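TRAP dicarboxylate transporter-DctP subunit (Desulfovibrio salexigens, PDB 4N6D) probably binds a small organic acid in the periplasm and hands it to the membrane components of a TRAP transporter for uptake. Local coordinates at residues S106-P111 with S327-L332; R159-L164 with Q298-K303; A197-V202 with A219-Y224. All coordinates share one frame; numbering follows the deposited sequence. Where two conformers were deposited one is given.

Contact 1: S106-P111 with S327-L332; sequences SVFELP and SDVEEL
The two methyls of Val329 carry this contact, CG2 meeting Val107 and both meeting Phe108. Val329 sets out toward the 106-111 segment from its first side-chain bond. Val329 CG2 lies 4.0 Å from Val107 CG1 and 4.1 Å from Phe108 CE2, while Val329 CG1, anti to the backbone N (chi1 169°), sits 4.1 Å from Phe108 CZ. The two valines run past each other in opposite directions rather than meeting end on. On the Val107 side the touching methyl is the one lodged between the backbone N and the carbonyl carbon (chi1 68°); this places CG1 against Val329, while CG2 stands anti to the backbone N. Phe108 comes in differently: its first side-chain bond runs along the gap, and the far rim of the ring, at CE2 and CZ, reaches the valine, with CG2 set obliquely to the ring plane. Compact beta-branched residues suit such a buried seam, because they fill it with few rotatable bonds, and phenylalanine supplies the reach.

Further apolar neighbours extend the packing. Phe114 meets the Phe108 ring with planes at about 45°, Leu112 touches both valines, and Ala123 and Leu124 of helix 117-131 also touch Phe108.

Hydrogen bonds stay within each segment or go elsewhere. The Glu109 N to Ser106 O bond (2.9 Å) closes a 3-10 turn that presents Val107 and Phe108 together. Ser106 OG is bonded to Phe102 O and Trp311 NE1, and Asp328 OD2 forms a salt bridge to Lys130 NZ.

This is buried apolar packing of a C-terminal helix, 322-337, against the loop that follows strand 90-94, in a periplasmic binding protein of the DctP family.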
ATOM      1  N   SER A 106      -1.471 -10.097  -5.058  1.00  7.30           N
ATOM      2  CA  SER A 106      -2.069 -10.012  -3.721  1.00  7.07           C
ATOM      3  C   SER A 106      -1.150 -10.538  -2.599  1.00  8.11           C
ATOM      4  O   SER A 106      -1.429 -10.348  -1.419  1.00  9.27           O
ATOM      5  CB  SER A 106      -3.404 -10.747  -3.689  1.00  9.13           C
ATOM      6  OG  SER A 106      -3.256 -12.120  -3.986  1.00  8.77           O
ATOM      7  N   VAL A 107      -0.065 -11.213  -2.971  1.00  6.96           N
ATOM      8  CA  VAL A 107       0.888 -11.678  -1.963  1.00  7.23           C
ATOM      9  C   VAL A 107       1.336 -10.482  -1.144  1.00  7.85           C
ATOM     10  O   VAL A 107       1.614 -10.595   0.080  1.00  8.82           O
ATOM     11  CB  VAL A 107       2.094 -12.404  -2.607  1.00  7.47           C
ATOM     12  CG1 VAL A 107       2.960 -11.443  -3.395  1.00  6.24           C
ATOM     13  CG2 VAL A 107       2.910 -13.130  -1.546  1.00 10.24           C
ATOM     14  N   PHE A 108       1.373  -9.307  -1.777  1.00  7.97           N
ATOM     15  CA  PHE A 108       1.853  -8.110  -1.079  1.00  8.59           C
ATOM     16  C   PHE A 108       0.868  -7.523  -0.076  1.00  7.57           C
ATOM     17  O   PHE A 108       1.181  -6.515   0.574  1.00  9.74           O
ATOM     18  CB  PHE A 108       2.325  -7.024  -2.046  1.00  8.71           C
ATOM     19  CG  PHE A 108       3.763  -7.154  -2.394  1.00  6.42           C
ATOM     20  CD1 PHE A 108       4.716  -6.537  -1.612  1.00 13.88           C
ATOM     21  CD2 PHE A 108       4.171  -7.949  -3.444  1.00  7.65           C
ATOM     22  CE1 PHE A 108       6.058  -6.672  -1.890  1.00 13.45           C
ATOM     23  CE2 PHE A 108       5.548  -8.079  -3.725  1.00  9.07           C
ATOM     24  CZ  PHE A 108       6.466  -7.450  -2.919  1.00 12.58           C
ATOM     25  N   GLU A 109      -0.300  -8.143   0.076  1.00  6.65           N
ATOM     26  CA  GLU A 109      -1.245  -7.785   1.153  1.00  6.37           C
ATOM     27  C   GLU A 109      -0.918  -8.467   2.492  1.00  8.38           C
ATOM     28  O   GLU A 109      -1.413  -8.069   3.517  1.00  9.28           O
ATOM     29  CB  GLU A 109      -2.667  -8.160   0.741  1.00  9.17           C
ATOM     30  CG  GLU A 109      -3.109  -7.486  -0.535  1.00  9.49           C
ATOM     31  CD  GLU A 109      -4.261  -8.198  -1.226  1.00 14.35           C
ATOM     32  OE1 GLU A 109      -4.939  -9.018  -0.580  1.00 16.00           O
ATOM     33  OE2 GLU A 109      -4.474  -7.933  -2.424  1.00 11.88           O
ATOM     34  N   LEU A 110      -0.071  -9.484   2.454  1.00  6.98           N
ATOM     35  CA  LEU A 110       0.177 -10.330   3.599  1.00  7.93           C
ATOM     36  C   LEU A 110       1.224  -9.697   4.514  1.00  8.14           C
ATOM     37  O   LEU A 110       2.007  -8.861   4.087  1.00  7.30           O
ATOM     38  CB  LEU A 110       0.736 -11.685   3.128  1.00  7.26           C
ATOM     39  CG  LEU A 110      -0.216 -12.484   2.258  1.00 10.68           C
ATOM     40  CD1 LEU A 110       0.503 -13.697   1.649  1.00  7.71           C
ATOM     41  CD2 LEU A 110      -1.442 -12.898   3.054  1.00 11.53           C
ATOM     42  N   PRO A 111       1.261 -10.140   5.765  1.00  8.60           N
ATOM     43  CA  PRO A 111       2.331  -9.718   6.679  1.00  9.56           C
ATOM     44  C   PRO A 111       3.640 -10.402   6.320  1.00 11.36           C
ATOM     45  O   PRO A 111       3.855 -11.557   6.703  1.00 14.14           O
ATOM     46  CB  PRO A 111       1.820 -10.158   8.046  1.00 13.19           C
ATOM     47  CG  PRO A 111       0.858 -11.285   7.749  1.00 18.24           C
ATOM     48  CD  PRO A 111       0.232 -10.957   6.429  1.00 12.03           C
ATOM     49  N   SER A 327       9.073 -17.022  -1.541  0.51  7.68           N
ATOM     50  CA  SER A 327      10.535 -17.025  -1.500  0.51  9.12           C
ATOM     51  C   SER A 327      11.079 -15.802  -2.214  0.51  9.18           C
ATOM     52  O   SER A 327      11.932 -15.072  -1.699  0.51 11.18           O
ATOM     53  CB  SER A 327      11.087 -18.262  -2.183  0.51  9.69           C
ATOM     54  OG  SER A 327      10.782 -19.427  -1.450  0.51  9.51           O
ATOM     55  N   ASP A 328      10.602 -15.591  -3.431  1.00  9.14           N
ATOM     56  CA  ASP A 328      11.070 -14.470  -4.217  1.00  9.62           C
ATOM     57  C   ASP A 328      10.794 -13.123  -3.550  1.00  9.52           C
ATOM     58  O   ASP A 328      11.604 -12.203  -3.648  1.00 10.28           O
ATOM     59  CB  ASP A 328      10.443 -14.499  -5.605  1.00  8.55           C
ATOM     60  CG  ASP A 328      11.010 -15.594  -6.474  1.00 16.75           C
ATOM     61  OD1 ASP A 328      12.047 -16.186  -6.091  1.00 16.45           O
ATOM     62  OD2 ASP A 328      10.416 -15.843  -7.556  1.00 13.26           O
ATOM     63  N   VAL A 329       9.672 -13.014  -2.849  1.00  7.37           N
ATOM     64  CA  VAL A 329       9.314 -11.774  -2.172  1.00  8.01           C
ATOM     65  C   VAL A 329      10.338 -11.490  -1.068  1.00 10.57           C
ATOM     66  O   VAL A 329      10.784 -10.351  -0.922  1.00  9.71           O
ATOM     67  CB  VAL A 329       7.892 -11.823  -1.592  1.00  9.04           C
ATOM     68  CG1 VAL A 329       7.620 -10.645  -0.662  1.00 10.66           C
ATOM     69  CG2 VAL A 329       6.884 -11.798  -2.744  1.00  8.35           C
ATOM     70  N   GLU A 330      10.715 -12.512  -0.307  1.00  7.88           N
ATOM     71  CA  GLU A 330      11.691 -12.289   0.776  1.00  8.36           C
ATOM     72  C   GLU A 330      13.050 -11.877   0.199  1.00  8.74           C
ATOM     73  O   GLU A 330      13.768 -11.049   0.774  1.00  9.11           O
ATOM     74  CB  GLU A 330      11.831 -13.528   1.668  1.00  8.60           C
ATOM     75  CG  GLU A 330      12.944 -13.448   2.725  1.00  9.23           C
ATOM     76  CD  GLU A 330      12.708 -12.440   3.847  1.00  9.42           C
ATOM     77  OE1 GLU A 330      11.658 -11.762   3.888  1.00  9.60           O
ATOM     78  OE2 GLU A 330      13.589 -12.362   4.722  1.00 10.02           O
ATOM     79  N   GLU A 331      13.417 -12.480  -0.921  1.00  9.37           N
ATOM     80  CA  GLU A 331      14.669 -12.122  -1.572  1.00 10.04           C
ATOM     81  C   GLU A 331      14.638 -10.636  -1.939  1.00  9.04           C
ATOM     82  O   GLU A 331      15.620  -9.924  -1.732  1.00  9.54           O
ATOM     83  CB  GLU A 331      14.913 -12.993  -2.810  1.00 10.81           C
ATOM     84  CG  GLU A 331      16.163 -12.592  -3.626  1.00 11.70           C
ATOM     85  CD  GLU A 331      16.446 -13.486  -4.813  1.00 20.50           C
ATOM     86  OE1 GLU A 331      15.541 -14.230  -5.243  1.00 17.79           O
ATOM     87  OE2 GLU A 331      17.603 -13.459  -5.312  1.00 21.52           O
ATOM     88  N   LEU A 332      13.514 -10.176  -2.477  1.00  8.65           N
ATOM     89  CA  LEU A 332      13.352  -8.776  -2.848  1.00  9.45           C
ATOM     90  C   LEU A 332      13.318  -7.861  -1.621  1.00  9.38           C
ATOM     91  O   LEU A 332      13.862  -6.753  -1.663  1.00 11.62           O
ATOM     92  CB  LEU A 332      12.092  -8.596  -3.708  1.00  8.26           C
ATOM     93  CG  LEU A 332      12.210  -9.259  -5.081  1.00  8.67           C
ATOM     94  CD1 LEU A 332      10.842  -9.298  -5.736  1.00  8.85           C
ATOM     95  CD2 LEU A 332      13.196  -8.511  -5.971  1.00 11.92           C
TER

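Contact 2: R159-L164 with Q298-K303; sequences RNLDDL and QAIKDK
Leu161 reaches helix 294-317 with both of its methyls, from a loop turn built on an Asx motif. Leu161 CD1 rests on Ala299 CB at 3.7 Å, and Leu161 CD2 lies 3.8 Å from Ile300 CG1 and 4.1 Å from Ile300 CD1. The leucine and isoleucine chains cross obliquely. The small alanine lets the loop come close, whereas Ile300, whose first side-chain bond runs past the loop, bends CG1 back beside its backbone N (chi1 -68°) and meets the leucine with its longer branch. Ile300 also touches Leu182 and Met292.

In the next shell, Leu161 N donates to Asp296 OD2, an acceptor from the same helix, which adds a hydrogen bond between loop and helix beside the methyl packing. Asn160 OD1 in turn accepts from Asp163 N at 2.9 Å, nearly along its C=O axis, which holds the turn that carries Leu161. Asparagine suits this place because its short side chain can reach the backbone N–H three residues on.

Outermost, Asp163 OD2 collects two backbone donors: Arg159 N at 2.8 Å on its anti lone pair, and Asn160 N at 3.3 Å from above the carboxylate plane, 41° out of it.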
ATOM      1  N   ARG A 159       2.692  -1.998  24.729  1.00 13.78           N
ATOM      2  CA  ARG A 159       4.115  -2.319  24.806  1.00 13.51           C
ATOM      3  C   ARG A 159       4.384  -3.801  24.632  1.00 16.57           C
ATOM      4  O   ARG A 159       5.520  -4.207  24.363  1.00 15.16           O
ATOM      5  CB  ARG A 159       4.679  -1.835  26.132  1.00 13.34           C
ATOM      6  CG  ARG A 159       4.409  -0.364  26.374  1.00 16.13           C
ATOM      7  CD  ARG A 159       5.197   0.157  27.539  1.00 17.47           C
ATOM      8  NE  ARG A 159       4.866   1.564  27.768  1.00 18.69           N
ATOM      9  CZ  ARG A 159       5.401   2.580  27.097  1.00 15.14           C
ATOM     10  NH1 ARG A 159       5.026   3.814  27.387  1.00 15.09           N
ATOM     11  NH2 ARG A 159       6.311   2.376  26.167  1.00 13.82           N
ATOM     12  N   ASN A 160       3.339  -4.611  24.755  1.00 16.72           N
ATOM     13  CA  ASN A 160       3.472  -6.051  24.569  1.00 13.90           C
ATOM     14  C   ASN A 160       2.147  -6.668  24.159  1.00 19.95           C
ATOM     15  O   ASN A 160       1.123  -5.981  24.042  1.00 15.37           O
ATOM     16  CB  ASN A 160       3.973  -6.699  25.858  1.00 16.67           C
ATOM     17  CG  ASN A 160       3.080  -6.392  27.042  1.00 25.98           C
ATOM     18  OD1 ASN A 160       1.854  -6.471  26.939  1.00 15.58           O
ATOM     19  ND2 ASN A 160       3.684  -6.016  28.165  1.00 26.75           N
ATOM     20  N   LEU A 161       2.158  -7.970  23.925  1.00 16.70           N
ATOM     21  CA  LEU A 161       0.954  -8.621  23.440  1.00 15.81           C
ATOM     22  C   LEU A 161      -0.158  -8.673  24.464  1.00 17.66           C
ATOM     23  O   LEU A 161      -1.331  -8.713  24.099  1.00 15.63           O
ATOM     24  CB  LEU A 161       1.280 -10.034  22.977  1.00 24.12           C
ATOM     25  CG  LEU A 161       1.937 -10.087  21.615  1.00 20.49           C
ATOM     26  CD1 LEU A 161       2.273 -11.537  21.318  1.00 17.93           C
ATOM     27  CD2 LEU A 161       1.042  -9.509  20.524  1.00 23.97           C
ATOM     28  N   ASP A 162       0.195  -8.691  25.743  1.00 17.82           N
ATOM     29  CA  ASP A 162      -0.824  -8.713  26.774  1.00 13.77           C
ATOM     30  C   ASP A 162      -1.649  -7.429  26.712  1.00 19.12           C
ATOM     31  O   ASP A 162      -2.846  -7.450  26.966  1.00 15.58           O
ATOM     32  CB  ASP A 162      -0.204  -8.913  28.153  1.00 20.65           C
ATOM     33  CG  ASP A 162      -1.242  -9.093  29.249  1.00 28.71           C
ATOM     34  OD1 ASP A 162      -1.996 -10.091  29.205  1.00 27.03           O
ATOM     35  OD2 ASP A 162      -1.287  -8.243  30.166  1.00 30.98           O
ATOM     36  N   ASP A 163      -1.008  -6.331  26.326  1.00 17.47           N
ATOM     37  CA  ASP A 163      -1.692  -5.037  26.227  1.00 16.50           C
ATOM     38  C   ASP A 163      -2.765  -5.019  25.124  1.00 16.88           C
ATOM     39  O   ASP A 163      -3.658  -4.169  25.158  1.00 18.15           O
ATOM     40  CB  ASP A 163      -0.687  -3.919  25.964  1.00 13.82           C
ATOM     41  CG  ASP A 163       0.213  -3.647  27.141  1.00 18.14           C
ATOM     42  OD1 ASP A 163      -0.207  -3.869  28.299  1.00 19.49           O
ATOM     43  OD2 ASP A 163       1.355  -3.182  26.906  1.00 18.53           O
ATOM     44  N   LEU A 164      -2.682  -5.942  24.168  1.00 14.72           N
ATOM     45  CA  LEU A 164      -3.671  -6.031  23.088  1.00 14.49           C
ATOM     46  C   LEU A 164      -4.900  -6.851  23.460  1.00 17.14           C
ATOM     47  O   LEU A 164      -5.915  -6.778  22.770  1.00 19.73           O
ATOM     48  CB  LEU A 164      -3.067  -6.636  21.817  1.00 20.99           C
ATOM     49  CG  LEU A 164      -2.232  -5.700  20.954  1.00 21.66           C
ATOM     50  CD1 LEU A 164      -1.637  -6.461  19.810  1.00 15.82           C
ATOM     51  CD2 LEU A 164      -3.058  -4.521  20.437  1.00 19.09           C
ATOM     52  N   GLN A 298       7.796 -12.486  17.129  1.00 13.79           N
ATOM     53  CA  GLN A 298       7.750 -13.860  16.624  1.00 12.46           C
ATOM     54  C   GLN A 298       6.403 -14.505  16.924  1.00 13.55           C
ATOM     55  O   GLN A 298       5.895 -15.265  16.124  1.00 14.34           O
ATOM     56  CB  GLN A 298       8.866 -14.693  17.231  1.00 17.08           C
ATOM     57  CG  GLN A 298       8.952 -16.116  16.673  1.00 16.47           C
ATOM     58  CD  GLN A 298       9.147 -16.149  15.167  1.00 18.70           C
ATOM     59  OE1 GLN A 298      10.005 -15.458  14.629  1.00 23.44           O
ATOM     60  NE2 GLN A 298       8.317 -16.916  14.481  1.00 19.94           N
ATOM     61  N   ALA A 299       5.824 -14.209  18.083  1.00 14.03           N
ATOM     62  CA  ALA A 299       4.496 -14.727  18.394  1.00 13.24           C
ATOM     63  C   ALA A 299       3.477 -14.210  17.389  1.00 11.49           C
ATOM     64  O   ALA A 299       2.607 -14.959  16.934  1.00 13.26           O
ATOM     65  CB  ALA A 299       4.085 -14.380  19.814  1.00 13.79           C
ATOM     66  N   ILE A 300       3.581 -12.936  17.030  1.00 12.84           N
ATOM     67  CA  ILE A 300       2.688 -12.374  16.023  1.00 14.93           C
ATOM     68  C   ILE A 300       2.822 -13.125  14.709  1.00 12.83           C
ATOM     69  O   ILE A 300       1.821 -13.451  14.090  1.00 13.78           O
ATOM     70  CB  ILE A 300       2.939 -10.880  15.797  1.00 16.29           C
ATOM     71  CG1 ILE A 300       2.521 -10.106  17.043  1.00 12.35           C
ATOM     72  CG2 ILE A 300       2.152 -10.387  14.566  1.00 17.57           C
ATOM     73  CD1 ILE A 300       2.962  -8.656  17.038  1.00 14.00           C
ATOM     74  N   LYS A 301       4.051 -13.429  14.293  1.00 12.46           N
ATOM     75  CA  LYS A 301       4.263 -14.207  13.067  1.00 15.17           C
ATOM     76  C   LYS A 301       3.597 -15.578  13.140  1.00 12.49           C
ATOM     77  O   LYS A 301       2.921 -16.023  12.205  1.00 15.48           O
ATOM     78  CB  LYS A 301       5.744 -14.445  12.809  1.00 22.04           C
ATOM     79  CG  LYS A 301       6.536 -13.270  12.285  1.00 29.94           C
ATOM     80  CD  LYS A 301       7.862 -13.747  11.660  1.00 30.70           C
ATOM     81  CE  LYS A 301       7.623 -14.794  10.549  1.00 38.44           C
ATOM     82  NZ  LYS A 301       8.851 -15.264   9.817  1.00 42.86           N
ATOM     83  N   ASP A 302       3.807 -16.262  14.256  1.00 12.89           N
ATOM     84  CA  ASP A 302       3.290 -17.601  14.432  1.00 13.67           C
ATOM     85  C   ASP A 302       1.771 -17.584  14.382  1.00 15.89           C
ATOM     86  O   ASP A 302       1.156 -18.482  13.824  1.00 17.89           O
ATOM     87  CB  ASP A 302       3.749 -18.192  15.770  1.00 14.67           C
ATOM     88  CG  ASP A 302       5.246 -18.396  15.840  1.00 19.27           C
ATOM     89  OD1 ASP A 302       5.928 -18.306  14.793  1.00 19.92           O
ATOM     90  OD2 ASP A 302       5.750 -18.646  16.962  1.00 21.72           O
ATOM     91  N   LYS A 303       1.174 -16.551  14.970  1.00 13.27           N
ATOM     92  CA  LYS A 303      -0.279 -16.478  15.070  1.00 13.87           C
ATOM     93  C   LYS A 303      -0.911 -16.082  13.759  1.00 15.02           C
ATOM     94  O   LYS A 303      -2.105 -16.307  13.559  1.00 16.82           O
ATOM     95  CB  LYS A 303      -0.695 -15.505  16.183  1.00 11.96           C
ATOM     96  CG  LYS A 303      -0.432 -16.078  17.590  1.00 13.72           C
ATOM     97  CD  LYS A 303      -0.478 -14.983  18.656  1.00 17.53           C
ATOM     98  CE  LYS A 303      -0.229 -15.501  20.071  1.00 19.22           C
ATOM     99  NZ  LYS A 303      -1.382 -16.272  20.650  1.00 21.37           N
TER

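Contact 3: A197-V202 with A219-Y224; sequences ALQKGV and AEICRY
Leu198 overlaps both Ile221 and Cys222 from the last turn of helix 194-200. Its CB lies 3.8 Å from Ile221 CG2, and both methyls of its forked end face the sulfur: Leu198 CD1 is 3.9 Å and CD2 4.0 Å from Cys222 SG. The sulfur stands beside its own backbone N (chi1 -59°), where it can receive both methyls of the leucine. Ile221 shares its two branches between neighbours. CG2 goes to Leu198, while CD1, at the tip of the longer branch, approaches the side of Gln199. The glutamine, extended beyond CG, crosses the isoleucine at about a right angle, with Ile221 CD1 at 4.1 Å from its CG and 4.0 Å from its NE2. A long side chain suits this place, since its aliphatic stem and amide nitrogen can pack across an isoleucine methyl at an exposed margin.

The backbones that present these groups are held separately. Gly201 ends the helix in a Schellman motif with phi 87°, an angle natural to glycine; Gly201 N bonds to Leu198 O at 3.1 Å and, weakly, Val202 N to Ala197 O. In the partner, Arg223 folds back and grips Glu220 O side-on through NE and NH2, both at 3.0 Å, bracing the turn around Ile221. Arg223 and Tyr224 then face Thr154 in a classic beta bulge, leading into strand 224-226.

With no hydrogen bond or ion pair crossing between the segments, helix and loop are joined by van der Waals packing, in which the cysteine sulfur serves as one more apolar surface.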
ATOM      1  N   ALA A 197     -15.552   7.962  18.665  1.00 32.87           N
ATOM      2  CA  ALA A 197     -15.452   6.593  19.157  1.00 34.69           C
ATOM      3  C   ALA A 197     -14.254   6.415  20.073  1.00 31.30           C
ATOM      4  O   ALA A 197     -14.347   5.737  21.095  1.00 34.49           O
ATOM      5  CB  ALA A 197     -15.359   5.632  17.994  1.00 32.37           C
ATOM      6  N   LEU A 198     -13.129   7.017  19.700  1.00 26.22           N
ATOM      7  CA  LEU A 198     -11.923   6.941  20.514  1.00 29.59           C
ATOM      8  C   LEU A 198     -12.175   7.645  21.849  1.00 30.67           C
ATOM      9  O   LEU A 198     -11.863   7.122  22.918  1.00 32.14           O
ATOM     10  CB  LEU A 198     -10.750   7.599  19.786  1.00 30.00           C
ATOM     11  CG  LEU A 198     -10.089   6.775  18.674  1.00 23.30           C
ATOM     12  CD1 LEU A 198      -9.228   7.658  17.778  1.00 22.85           C
ATOM     13  CD2 LEU A 198      -9.268   5.646  19.283  1.00 23.59           C
ATOM     14  N   GLN A 199     -12.748   8.834  21.778  1.00 30.90           N
ATOM     15  CA  GLN A 199     -12.996   9.613  22.988  1.00 38.11           C
ATOM     16  C   GLN A 199     -13.947   8.886  23.934  1.00 45.07           C
ATOM     17  O   GLN A 199     -13.797   8.965  25.155  1.00 47.79           O
ATOM     18  CB  GLN A 199     -13.541  10.993  22.619  1.00 46.19           C
ATOM     19  CG  GLN A 199     -12.467  11.902  22.030  1.00 52.60           C
ATOM     20  CD  GLN A 199     -13.035  13.111  21.314  1.00 55.09           C
ATOM     21  OE1 GLN A 199     -14.228  13.164  21.015  1.00 57.98           O
ATOM     22  NE2 GLN A 199     -12.177  14.089  21.031  1.00 53.47           N
ATOM     23  N   LYS A 200     -14.921   8.174  23.369  1.00 46.38           N
ATOM     24  CA  LYS A 200     -15.904   7.449  24.170  1.00 43.29           C
ATOM     25  C   LYS A 200     -15.391   6.087  24.627  1.00 43.66           C
ATOM     26  O   LYS A 200     -15.998   5.447  25.486  1.00 48.73           O
ATOM     27  CB  LYS A 200     -17.206   7.262  23.384  1.00 43.00           C
ATOM     28  CG  LYS A 200     -17.997   8.559  23.170  1.00 46.75           C
ATOM     29  CD  LYS A 200     -19.397   8.286  22.627  1.00 49.59           C
ATOM     30  CE  LYS A 200     -19.379   7.335  21.430  1.00 54.72           C
ATOM     31  NZ  LYS A 200     -18.397   7.721  20.380  1.00 51.86           N
ATOM     32  N   GLY A 201     -14.285   5.636  24.047  1.00 32.12           N
ATOM     33  CA  GLY A 201     -13.724   4.346  24.401  1.00 31.14           C
ATOM     34  C   GLY A 201     -14.316   3.206  23.595  1.00 30.83           C
ATOM     35  O   GLY A 201     -13.971   2.048  23.818  1.00 37.08           O
ATOM     36  N   VAL A 202     -15.197   3.533  22.654  1.00 26.07           N
ATOM     37  CA  VAL A 202     -15.748   2.547  21.720  1.00 29.39           C
ATOM     38  C   VAL A 202     -14.654   1.829  20.913  1.00 29.51           C
ATOM     39  O   VAL A 202     -14.724   0.618  20.684  1.00 30.03           O
ATOM     40  CB  VAL A 202     -16.758   3.201  20.772  1.00 30.47           C
ATOM     41  CG1 VAL A 202     -17.208   2.217  19.706  1.00 25.61           C
ATOM     42  CG2 VAL A 202     -17.952   3.714  21.572  1.00 34.50           C
ATOM     43  N   ALA A 219      -3.164  11.950  16.163  1.00 11.21           N
ATOM     44  CA  ALA A 219      -2.176  12.080  17.216  1.00 11.67           C
ATOM     45  C   ALA A 219      -2.706  12.874  18.408  1.00 12.18           C
ATOM     46  O   ALA A 219      -2.176  12.748  19.500  1.00 11.27           O
ATOM     47  CB  ALA A 219      -0.922  12.734  16.693  1.00 12.02           C
ATOM     48  N   GLU A 220      -3.752  13.681  18.217  1.00 14.96           N
ATOM     49  CA  GLU A 220      -4.286  14.432  19.344  1.00 14.37           C
ATOM     50  C   GLU A 220      -4.800  13.475  20.403  1.00 15.95           C
ATOM     51  O   GLU A 220      -4.703  13.747  21.594  1.00 12.70           O
ATOM     52  CB  GLU A 220      -5.397  15.399  18.937  1.00 16.00           C
ATOM     53  CG  GLU A 220      -5.874  16.266  20.111  1.00 16.71           C
ATOM     54  CD  GLU A 220      -6.598  17.509  19.673  1.00 26.52           C
ATOM     55  OE1 GLU A 220      -7.047  17.556  18.515  1.00 23.96           O
ATOM     56  OE2 GLU A 220      -6.718  18.444  20.496  1.00 23.52           O
ATOM     57  N   ILE A 221      -5.345  12.358  19.943  1.00 11.77           N
ATOM     58  CA  ILE A 221      -5.975  11.382  20.809  1.00 13.58           C
ATOM     59  C   ILE A 221      -5.079  10.173  21.076  1.00 10.66           C
ATOM     60  O   ILE A 221      -5.002   9.695  22.209  1.00 14.31           O
ATOM     61  CB  ILE A 221      -7.287  10.893  20.173  1.00 15.39           C
ATOM     62  CG1 ILE A 221      -8.248  12.066  19.993  1.00 18.27           C
ATOM     63  CG2 ILE A 221      -7.907   9.802  21.029  1.00 19.07           C
ATOM     64  CD1 ILE A 221      -9.498  11.690  19.223  1.00 23.35           C
ATOM     65  N   CYS A 222      -4.395   9.688  20.037  1.00 14.99           N
ATOM     66  CA  CYS A 222      -3.579   8.482  20.148  1.00 14.34           C
ATOM     67  C   CYS A 222      -2.127   8.873  20.131  1.00 10.10           C
ATOM     68  O   CYS A 222      -1.556   9.078  19.069  1.00 11.70           O
ATOM     69  CB  CYS A 222      -3.824   7.540  18.978  1.00 15.20           C
ATOM     70  SG  CYS A 222      -5.542   7.029  18.836  1.00 15.79           S
ATOM     71  N   ARG A 223      -1.528   8.942  21.312  1.00 12.07           N
ATOM     72  CA  ARG A 223      -0.172   9.437  21.444  1.00 11.57           C
ATOM     73  C   ARG A 223       0.868   8.363  21.685  1.00 10.11           C
ATOM     74  O   ARG A 223       1.992   8.683  22.052  1.00 13.24           O
ATOM     75  CB  ARG A 223      -0.138  10.462  22.577  1.00 12.67           C
ATOM     76  CG  ARG A 223      -1.094  11.605  22.277  1.00 10.81           C
ATOM     77  CD  ARG A 223      -0.942  12.781  23.180  1.00 13.69           C
ATOM     78  NE  ARG A 223      -2.008  13.738  22.902  1.00 13.10           N
ATOM     79  CZ  ARG A 223      -2.091  14.943  23.451  1.00 16.76           C
ATOM     80  NH1 ARG A 223      -1.152  15.355  24.292  1.00 16.79           N
ATOM     81  NH2 ARG A 223      -3.110  15.737  23.148  1.00 15.30           N
ATOM     82  N   TYR A 224       0.472   7.099  21.508  1.00  9.38           N
ATOM     83  CA  TYR A 224       1.383   5.957  21.611  1.00  9.14           C
ATOM     84  C   TYR A 224       1.280   5.143  20.334  1.00 11.15           C
ATOM     85  O   TYR A 224       0.205   4.661  19.955  1.00 13.58           O
ATOM     86  CB  TYR A 224       1.075   5.095  22.836  1.00 12.06           C
ATOM     87  CG  TYR A 224       1.171   5.910  24.083  1.00  9.69           C
ATOM     88  CD1 TYR A 224       2.389   6.087  24.724  1.00  9.76           C
ATOM     89  CD2 TYR A 224       0.052   6.555  24.605  1.00 10.86           C
ATOM     90  CE1 TYR A 224       2.501   6.858  25.857  1.00 12.13           C
ATOM     91  CE2 TYR A 224       0.153   7.337  25.739  1.00 12.91           C
ATOM     92  CZ  TYR A 224       1.390   7.490  26.352  1.00 15.90           C
ATOM     93  OH  TYR A 224       1.530   8.245  27.488  1.00 15.37           O
TER

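Overall arrangement
Read from the N terminus, the chain opens contact 1 at 106-111, contact 2 at 159-164 and contact 3 at 197-202, then closes them in reverse order at 219-224, 298-303 and 327-332. The three loops are therefore nested, with no crossing. The innermost ties helix 194-200 to the approach to strand 224-226. Contact 2 joins the loop before strand 168-170 to helix 294-317, and contact 1 binds the loop after strand 90-94 to the next helix, 322-337. Contacts 2 and 3 touch through Arg159 and Tyr224, whereas the centres of contacts 1 and 3 are about 33 Å apart.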